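Local coordinates for putative uncharacterized protein (Toxoplasma gondii, PDB 4FBD), which is of unknown function and belongs to the DUF3228 family of conserved hypothetical proteins, at residues S138-K141 against D142-P146; E191-S194 against L195-A198. All blocks are in the same frame, centred on the assembly; numbering follows the deposited sequence.

Interaction 1: residues S138-K141 against D142-P146; sequences SYAK and DALMP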
# COMPACT_ATOMS: atom_id res chain seq x y z
N SER A 138 -8.24 -18.97 -9.93
CA SER A 138 -9.29 -19.92 -9.58
C SER A 138 -10.65 -19.21 -9.56
O SER A 138 -11.69 -19.84 -9.81
CB SER A 138 -9.00 -20.62 -8.25
OG SER A 138 -8.84 -19.67 -7.22
N TYR A 139 -10.66 -17.93 -9.21
CA TYR A 139 -11.92 -17.15 -9.30
C TYR A 139 -11.99 -16.40 -10.64
O TYR A 139 -12.96 -16.50 -11.37
CB TYR A 139 -12.05 -16.17 -8.16
CG TYR A 139 -13.09 -15.11 -8.40
CD1 TYR A 139 -14.45 -15.40 -8.40
CD2 TYR A 139 -12.72 -13.79 -8.56
CE1 TYR A 139 -15.42 -14.40 -8.60
CE2 TYR A 139 -13.66 -12.80 -8.75
CZ TYR A 139 -15.01 -13.12 -8.76
OH TYR A 139 -15.92 -12.11 -8.95
N ALA A 140 -10.93 -15.67 -10.96
CA ALA A 140 -10.88 -14.83 -12.15
C ALA A 140 -11.21 -15.55 -13.44
O ALA A 140 -11.90 -15.00 -14.29
CB ALA A 140 -9.54 -14.16 -12.25
N LYS A 141 -10.77 -16.78 -13.61
CA LYS A 141 -11.08 -17.49 -14.86
C LYS A 141 -12.58 -17.58 -15.05
O LYS A 141 -13.01 -17.65 -16.16
CB LYS A 141 -10.45 -18.89 -14.91
CG LYS A 141 -11.06 -19.92 -13.93
CD LYS A 141 -10.24 -21.24 -13.85
CE LYS A 141 -10.81 -22.18 -12.76
NZ LYS A 141 -12.21 -22.66 -13.08
N ASP A 142 -13.37 -17.54 -13.97
CA ASP A 142 -14.83 -17.65 -14.08
C ASP A 142 -15.54 -16.31 -13.84
O ASP A 142 -16.76 -16.28 -13.60
CB ASP A 142 -15.35 -18.69 -13.08
CG ASP A 142 -14.90 -20.14 -13.41
OD1 ASP A 142 -14.93 -20.53 -14.59
OD2 ASP A 142 -14.58 -20.89 -12.48
N ALA A 143 -14.80 -15.21 -13.90
CA ALA A 143 -15.36 -13.86 -13.67
C ALA A 143 -15.04 -12.88 -14.76
O ALA A 143 -15.86 -12.03 -15.10
CB ALA A 143 -14.84 -13.31 -12.33
N LEU A 144 -13.84 -12.94 -15.29
CA LEU A 144 -13.42 -12.02 -16.36
C LEU A 144 -14.20 -12.12 -17.68
O LEU A 144 -14.39 -13.19 -18.23
CB LEU A 144 -11.97 -12.25 -16.69
CG LEU A 144 -10.97 -11.77 -15.66
CD1 LEU A 144 -9.66 -12.52 -15.89
CD2 LEU A 144 -10.79 -10.26 -15.79
N MET A 145 -14.57 -10.98 -18.22
CA MET A 145 -15.30 -10.91 -19.45
C MET A 145 -14.64 -9.81 -20.28
O MET A 145 -13.87 -9.01 -19.74
CB MET A 145 -16.75 -10.54 -19.14
CG MET A 145 -17.57 -11.69 -18.61
SD MET A 145 -17.86 -12.96 -19.87
CE MET A 145 -18.89 -12.06 -21.01
N PRO A 146 -14.93 -9.78 -21.60
CA PRO A 146 -14.40 -8.74 -22.46
C PRO A 146 -14.74 -7.38 -21.93
O PRO A 146 -15.87 -7.14 -21.57
CB PRO A 146 -15.12 -8.99 -23.79
CG PRO A 146 -15.25 -10.45 -23.83
CD PRO A 146 -15.50 -10.89 -22.39
O HOH W 1 -12.93 -15.54 -18.20
O HOH W 2 -13.55 -22.69 -15.67

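Interaction 2: residues E191-S194 against L195-A198; sequences EKYS and LPMA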
# COMPACT_ATOMS: atom_id res chain seq x y z
N GLU A 191 -13.58 1.42 -18.10
CA GLU A 191 -13.72 2.84 -17.86
C GLU A 191 -13.18 3.65 -19.06
O GLU A 191 -12.19 3.25 -19.70
CB GLU A 191 -12.98 3.24 -16.59
CG GLU A 191 -13.41 2.50 -15.32
CD GLU A 191 -12.75 1.14 -15.15
OE1 GLU A 191 -11.77 0.82 -15.86
OE2 GLU A 191 -13.20 0.41 -14.27
N LYS A 192 -13.84 4.76 -19.34
CA LYS A 192 -13.48 5.72 -20.40
C LYS A 192 -12.55 6.81 -19.86
O LYS A 192 -12.71 7.96 -20.20
CB LYS A 192 -14.76 6.38 -20.95
CG LYS A 192 -15.23 6.05 -22.38
CD LYS A 192 -14.53 6.98 -23.43
CE LYS A 192 -15.32 7.13 -24.76
NZ LYS A 192 -15.51 5.86 -25.52
N TYR A 193 -11.60 6.45 -19.00
CA TYR A 193 -10.61 7.39 -18.50
C TYR A 193 -9.35 6.62 -18.12
O TYR A 193 -9.38 5.39 -18.01
CB TYR A 193 -11.18 8.28 -17.37
CG TYR A 193 -11.62 7.54 -16.13
CD1 TYR A 193 -12.93 7.04 -16.02
CD2 TYR A 193 -10.76 7.34 -15.08
CE1 TYR A 193 -13.34 6.33 -14.89
CE2 TYR A 193 -11.16 6.62 -13.93
CZ TYR A 193 -12.44 6.14 -13.85
OH TYR A 193 -12.83 5.46 -12.72
N SER A 194 -8.22 7.31 -18.01
CA SER A 194 -6.94 6.68 -17.65
C SER A 194 -7.08 6.04 -16.29
O SER A 194 -7.41 6.69 -15.32
CB SER A 194 -5.80 7.69 -17.59
OG SER A 194 -5.50 8.22 -18.87
N LEU A 195 -6.83 4.75 -16.22
CA LEU A 195 -6.98 4.09 -14.95
C LEU A 195 -5.82 4.56 -14.06
O LEU A 195 -4.65 4.57 -14.49
CB LEU A 195 -6.97 2.60 -15.17
CG LEU A 195 -8.17 1.88 -14.57
CD1 LEU A 195 -9.47 2.55 -15.08
CD2 LEU A 195 -8.12 0.40 -14.94
N PRO A 196 -6.12 4.98 -12.81
CA PRO A 196 -5.07 5.44 -11.93
C PRO A 196 -4.08 4.37 -11.58
O PRO A 196 -4.46 3.22 -11.41
CB PRO A 196 -5.84 5.87 -10.67
CG PRO A 196 -7.07 5.08 -10.71
CD PRO A 196 -7.43 4.95 -12.13
N MET A 197 -2.81 4.72 -11.47
CA MET A 197 -1.82 3.74 -11.09
C MET A 197 -2.13 3.38 -9.64
O MET A 197 -2.89 4.09 -8.97
CB MET A 197 -0.39 4.29 -11.23
CG MET A 197 0.01 5.33 -10.21
SD MET A 197 1.59 6.19 -10.58
CE MET A 197 1.11 7.17 -12.00
N ALA A 198 -1.55 2.28 -9.17
CA ALA A 198 -1.77 1.82 -7.83
C ALA A 198 -1.22 2.84 -6.86
O ALA A 198 -0.22 3.47 -7.12
CB ALA A 198 -1.08 0.48 -7.61

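Interaction 1: residues S138-K141 against D142-P146
Ala143 sets its methyl over one face of the Tyr139 ring. Ala143 CB lies 3.9 Å from the centroid of the Tyr139 ring, a CH-pi contact. The methyl is offset toward the hydroxyl end, and Tyr139 CZ is the ring atom nearest to Ala143 CB, at 3.6 Å. The ring gets there because Tyr139 CG stands anti to the backbone N (chi1 164°), which lays it beside the turn that follows. Next to this pair, Ala140 CB meets Leu144 CD1 at 4.0 Å. Leu106 of strand 105-107 touches all four of these side chains, so this is the packed side. The Tyr139 hydroxyl is hydrogen-bonded to Asn112 ND2.

The backbone winds tightly from helix 137-140 into the loop. Asp142 N bonds to Tyr139 O at 2.8 Å, and Ala143 N to Ala140 O at 2.9 Å. Both are i to i+3 bonds of the 3-10 type. Leu144 N makes an i to i+4 bond to the same Ala140 O, so two N-H groups share that oxygen. After this turn the chain runs on without regular structure toward strand 149-156.

The other side is polar and open to solvent. The side chains of Lys141 and Asp142 run alongside each other there. The lysine chain is extended until it bends at its last torsion (chi4 65°), which turns Lys141 NZ back to Asp142 OD2 at 3.0 Å in a salt bridge. Lys141 NZ approaches Asp142 OD2 from above the carboxylate plane. One water accepts from Lys141 NZ and donates to Asp142 OD1, closing a second link between the two charges. Another water donates to Lys141 O and to Leu144 O, bridging the turn.

Interaction 2: residues E191-S194 against L195-A198
The Tyr193 ring meets Pro196 obliquely. Tyr193 CE2 comes within 4.5 Å of Pro196 CD, a loose apolar contact. Tyr228 of helix 219-229 touches both of these side chains, and Leu195 as well. The second flat group is the Glu191 carboxylate. Glu191 OE1 is turned to the leucine methyls, 3.8 Å from Leu195 CD2. The other methyl, Leu195 CD1, also meets the aliphatic part of the glutamate, 3.9 Å from Glu191 CG. Leu195 CD1 is modelled only 3.0 Å from Glu191 OE1. That is too close for an ordinary contact, and the exact placing of the methyl is doubtful.

The Glu191 side chain runs roughly perpendicular to that of Leu195. Glu191 bends at its second torsion (chi2 83°), and this swings the carboxylate toward the leucine. Its OE2 is hydrogen-bonded to Tyr228 OH, which holds the far end of the group.

From Ser194 to Ala198 the backbone is extended in the manner of a polyproline II helix. No hydrogen bond joins the two halves of this loop. The chain is held from outside instead: Gln189 NE2 bonds to the carbonyls of Glu191 and Tyr193, and Trp229 NE1 to that of Pro196. Ala198 takes the N-cap position of helix 199-204.

Overall arrangement
Strand 130-135 of the four-stranded sheet leads into helix 137-140. Interaction 1 closes the turn after that helix, and the chain then passes to strand 149-156 of the five-stranded sheet. Strand 181-189 of that same sheet opens into the loop of interaction 2, which hands the chain to helix 199-204. Helix 219-229 follows, then strand 232-235, back in the four-stranded sheet. Both contacts thus lie on connections between the two sheets, one in each direction. They follow in series and neither nest nor cross. The centres of interactions 1 and 2 are about 20 Å apart. Their nearest atoms are about 10 Å apart, so the two do not touch.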